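Local atomic coordinates of terminase small subunit (Thermus phage G20c, PDB entry 6EJQ), a protein that forms a nine-subunit ring that probably recognises the packaging initiation site on viral DNA and regulates the ATPase of the large terminase subunit. Residues 9-14 against 26-31. Numbering follows the deposited sequence.
Sequences RDRVLK and AQTLSL
Leu29 reaches from helix 22-33 to helix 4-17 and divides its two methyls between neighbouring residues there, CD1 going to Val12 and CD2 to Arg11. With CG placed opposite its own carbonyl carbon (chi1 -58°), the isobutyl group projects across the gap between the helices; the axes of segments 9-14 and 26-31 approach to 10.8 Å and run roughly antiparallel, at 150°. Val12 CG2 lies 3.2 Å from Leu29 CD1, an approach so short that it is doubtful in detail, although the packing of the two methyls is clear, and the two side chains meet at about a right angle. The same CD1 also comes within 4.0 Å of the backbone N of Val12, so this methyl also lies near the backbone of helix 4-17. Arg11, partly exposed, lays CG (3.7 Å) and the guanidinium NE (3.8 Å) against Leu29 CD2. Its CG is trans to the backbone N (chi1 -170°), and a bend at chi2 carries the rest of the chain obliquely past CD2 of Leu29 toward helix 22-33. There the guanidinium passes the Thr28 methyl loosely, NH2 to CG2 4.5 Å, while NE has a long, weak ion pair with Asp32; Thr28 OG1 is hydrogen-bonded to the backbone O of Glu24. Phe8 and Leu15 also touch Leu29, and Val45 and Leu46 of helix 39-53 pack on Val12. Leucine and valine thus join the first two helices within a small three-helix core, an arrangement consistent with the helix-turn-helix class of the N-terminal domain.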
ATOM      1  N   ARG B   9      -3.002 -19.902  38.729  1.00 51.37           N
ATOM      2  CA  ARG B   9      -1.923 -19.033  38.268  1.00 52.37           C
ATOM      3  C   ARG B   9      -2.187 -18.545  36.841  1.00 52.23           C
ATOM      4  O   ARG B   9      -2.135 -17.344  36.581  1.00 52.57           O
ATOM      5  CB  ARG B   9      -0.560 -19.731  38.326  1.00 55.27           C
ATOM      6  CG  ARG B   9       0.597 -18.795  37.990  1.00 60.38           C
ATOM      7  CD  ARG B   9       1.965 -19.470  37.957  1.00 67.88           C
ATOM      8  NE  ARG B   9       2.048 -20.638  37.075  1.00 72.57           N
ATOM      9  CZ  ARG B   9       1.998 -20.608  35.738  1.00 78.13           C
ATOM     10  NH1 ARG B   9       1.837 -19.461  35.066  1.00 81.02           N
ATOM     11  NH2 ARG B   9       2.093 -21.751  35.054  1.00 75.65           N
ATOM     12  N   ASP B  10      -2.474 -19.478  35.933  1.00 51.20           N
ATOM     13  CA  ASP B  10      -2.684 -19.143  34.520  1.00 51.67           C
ATOM     14  C   ASP B  10      -3.851 -18.192  34.326  1.00 50.73           C
ATOM     15  O   ASP B  10      -3.750 -17.255  33.540  1.00 48.65           O
ATOM     16  CB  ASP B  10      -2.905 -20.396  33.668  1.00 50.81           C
ATOM     17  CG  ASP B  10      -1.645 -21.218  33.493  1.00 53.16           C
ATOM     18  OD1 ASP B  10      -0.539 -20.727  33.824  1.00 51.79           O
ATOM     19  OD2 ASP B  10      -1.767 -22.372  33.017  1.00 58.85           O
ATOM     20  N   ARG B  11      -4.942 -18.430  35.048  1.00 50.85           N
ATOM     21  CA  ARG B  11      -6.134 -17.610  34.916  1.00 51.46           C
ATOM     22  C   ARG B  11      -5.966 -16.183  35.499  1.00 49.05           C
ATOM     23  O   ARG B  11      -6.530 -15.231  34.955  1.00 43.69           O
ATOM     24  CB  ARG B  11      -7.345 -18.332  35.507  1.00 57.07           C
ATOM     25  CG  ARG B  11      -8.661 -17.641  35.180  1.00 64.32           C
ATOM     26  CD  ARG B  11      -9.832 -18.601  35.009  1.00 69.18           C
ATOM     27  NE  ARG B  11     -11.095 -17.860  34.950  1.00 74.11           N
ATOM     28  CZ  ARG B  11     -11.520 -17.129  33.913  1.00 77.49           C
ATOM     29  NH1 ARG B  11     -10.807 -17.021  32.785  1.00 76.78           N
ATOM     30  NH2 ARG B  11     -12.685 -16.489  34.002  1.00 79.59           N
ATOM     31  N   VAL B  12      -5.188 -16.038  36.579  1.00 46.33           N
ATOM     32  CA  VAL B  12      -4.846 -14.719  37.124  1.00 44.11           C
ATOM     33  C   VAL B  12      -4.080 -13.931  36.070  1.00 43.07           C
ATOM     34  O   VAL B  12      -4.413 -12.781  35.784  1.00 40.24           O
ATOM     35  CB  VAL B  12      -3.981 -14.820  38.407  1.00 45.65           C
ATOM     36  CG1 VAL B  12      -3.324 -13.482  38.771  1.00 45.70           C
ATOM     37  CG2 VAL B  12      -4.818 -15.310  39.576  1.00 48.53           C
ATOM     38  N   LEU B  13      -3.039 -14.559  35.532  1.00 41.36           N
ATOM     39  CA  LEU B  13      -2.203 -13.974  34.483  1.00 43.18           C
ATOM     40  C   LEU B  13      -3.011 -13.645  33.217  1.00 42.29           C
ATOM     41  O   LEU B  13      -2.870 -12.559  32.660  1.00 40.01           O
ATOM     42  CB  LEU B  13      -1.053 -14.931  34.132  1.00 43.88           C
ATOM     43  CG  LEU B  13      -0.038 -14.493  33.075  1.00 44.46           C
ATOM     44  CD1 LEU B  13       0.633 -13.187  33.466  1.00 44.60           C
ATOM     45  CD2 LEU B  13       0.995 -15.584  32.889  1.00 45.09           C
ATOM     46  N   LYS B  14      -3.861 -14.579  32.794  1.00 41.07           N
ATOM     47  CA  LYS B  14      -4.703 -14.400  31.619  1.00 42.00           C
ATOM     48  C   LYS B  14      -5.568 -13.158  31.754  1.00 43.07           C
ATOM     49  O   LYS B  14      -5.558 -12.302  30.874  1.00 43.76           O
ATOM     50  CB  LYS B  14      -5.597 -15.615  31.394  1.00 43.28           C
ATOM     51  CG  LYS B  14      -6.409 -15.554  30.111  1.00 47.07           C
ATOM     52  CD  LYS B  14      -7.330 -16.756  29.966  1.00 49.48           C
ATOM     53  CE  LYS B  14      -8.195 -16.627  28.722  1.00 50.93           C
ATOM     54  NZ  LYS B  14      -9.318 -17.605  28.678  1.00 52.33           N
ATOM     55  N   ALA B  26      -9.395 -10.621  41.448  1.00 48.21           N
ATOM     56  CA  ALA B  26      -9.624 -11.175  42.773  1.00 49.96           C
ATOM     57  C   ALA B  26     -11.094 -11.513  43.011  1.00 53.13           C
ATOM     58  O   ALA B  26     -11.410 -12.625  43.420  1.00 53.63           O
ATOM     59  CB  ALA B  26      -9.125 -10.212  43.831  1.00 50.89           C
ATOM     60  N   GLN B  27     -11.986 -10.563  42.727  1.00 56.17           N
ATOM     61  CA  GLN B  27     -13.435 -10.790  42.867  1.00 58.44           C
ATOM     62  C   GLN B  27     -13.953 -11.927  41.971  1.00 57.75           C
ATOM     63  O   GLN B  27     -14.835 -12.688  42.375  1.00 60.48           O
ATOM     64  CB  GLN B  27     -14.223  -9.502  42.575  1.00 61.18           C
ATOM     65  CG  GLN B  27     -14.050  -8.393  43.607  1.00 64.91           C
ATOM     66  CD  GLN B  27     -14.628  -7.058  43.137  1.00 70.13           C
ATOM     67  OE1 GLN B  27     -15.770  -6.715  43.448  1.00 71.69           O
ATOM     68  NE2 GLN B  27     -13.841  -6.304  42.374  1.00 74.66           N
ATOM     69  N   THR B  28     -13.391 -12.041  40.770  1.00 56.08           N
ATOM     70  CA  THR B  28     -13.822 -13.032  39.785  1.00 56.57           C
ATOM     71  C   THR B  28     -13.401 -14.450  40.165  1.00 59.11           C
ATOM     72  O   THR B  28     -14.213 -15.382  40.094  1.00 60.05           O
ATOM     73  CB  THR B  28     -13.265 -12.697  38.380  1.00 56.05           C
ATOM     74  OG1 THR B  28     -13.691 -11.383  38.004  1.00 57.82           O
ATOM     75  CG2 THR B  28     -13.745 -13.698  37.324  1.00 53.70           C
ATOM     76  N   LEU B  29     -12.135 -14.613  40.545  1.00 59.52           N
ATOM     77  CA  LEU B  29     -11.575 -15.941  40.837  1.00 59.43           C
ATOM     78  C   LEU B  29     -11.986 -16.516  42.194  1.00 57.76           C
ATOM     79  O   LEU B  29     -11.951 -17.724  42.378  1.00 58.11           O
ATOM     80  CB  LEU B  29     -10.051 -15.912  40.729  1.00 59.73           C
ATOM     81  CG  LEU B  29      -9.458 -15.472  39.390  1.00 60.15           C
ATOM     82  CD1 LEU B  29      -7.994 -15.856  39.358  1.00 61.62           C
ATOM     83  CD2 LEU B  29     -10.180 -16.057  38.184  1.00 62.35           C
ATOM     84  N   SER B  30     -12.361 -15.659  43.137  1.00 59.09           N
ATOM     85  CA  SER B  30     -13.001 -16.099  44.375  1.00 61.23           C
ATOM     86  C   SER B  30     -14.122 -17.123  44.131  1.00 65.75           C
ATOM     87  O   SER B  30     -14.292 -18.048  44.925  1.00 64.28           O
ATOM     88  CB  SER B  30     -13.531 -14.895  45.162  1.00 60.36           C
ATOM     89  OG  SER B  30     -12.462 -14.153  45.742  1.00 57.85           O
ATOM     90  N   LEU B  31     -14.851 -16.963  43.023  1.00 68.98           N
ATOM     91  CA  LEU B  31     -15.821 -17.958  42.553  1.00 70.19           C
ATOM     92  C   LEU B  31     -15.167 -19.302  42.238  1.00 70.96           C
ATOM     93  O   LEU B  31     -15.587 -20.332  42.766  1.00 76.06           O
ATOM     94  CB  LEU B  31     -16.552 -17.455  41.300  1.00 74.34           C
ATOM     95  CG  LEU B  31     -17.786 -18.257  40.864  1.00 79.04           C
ATOM     96  CD1 LEU B  31     -18.981 -17.860  41.715  1.00 82.91           C
ATOM     97  CD2 LEU B  31     -18.092 -18.056  39.387  1.00 79.43           C
TER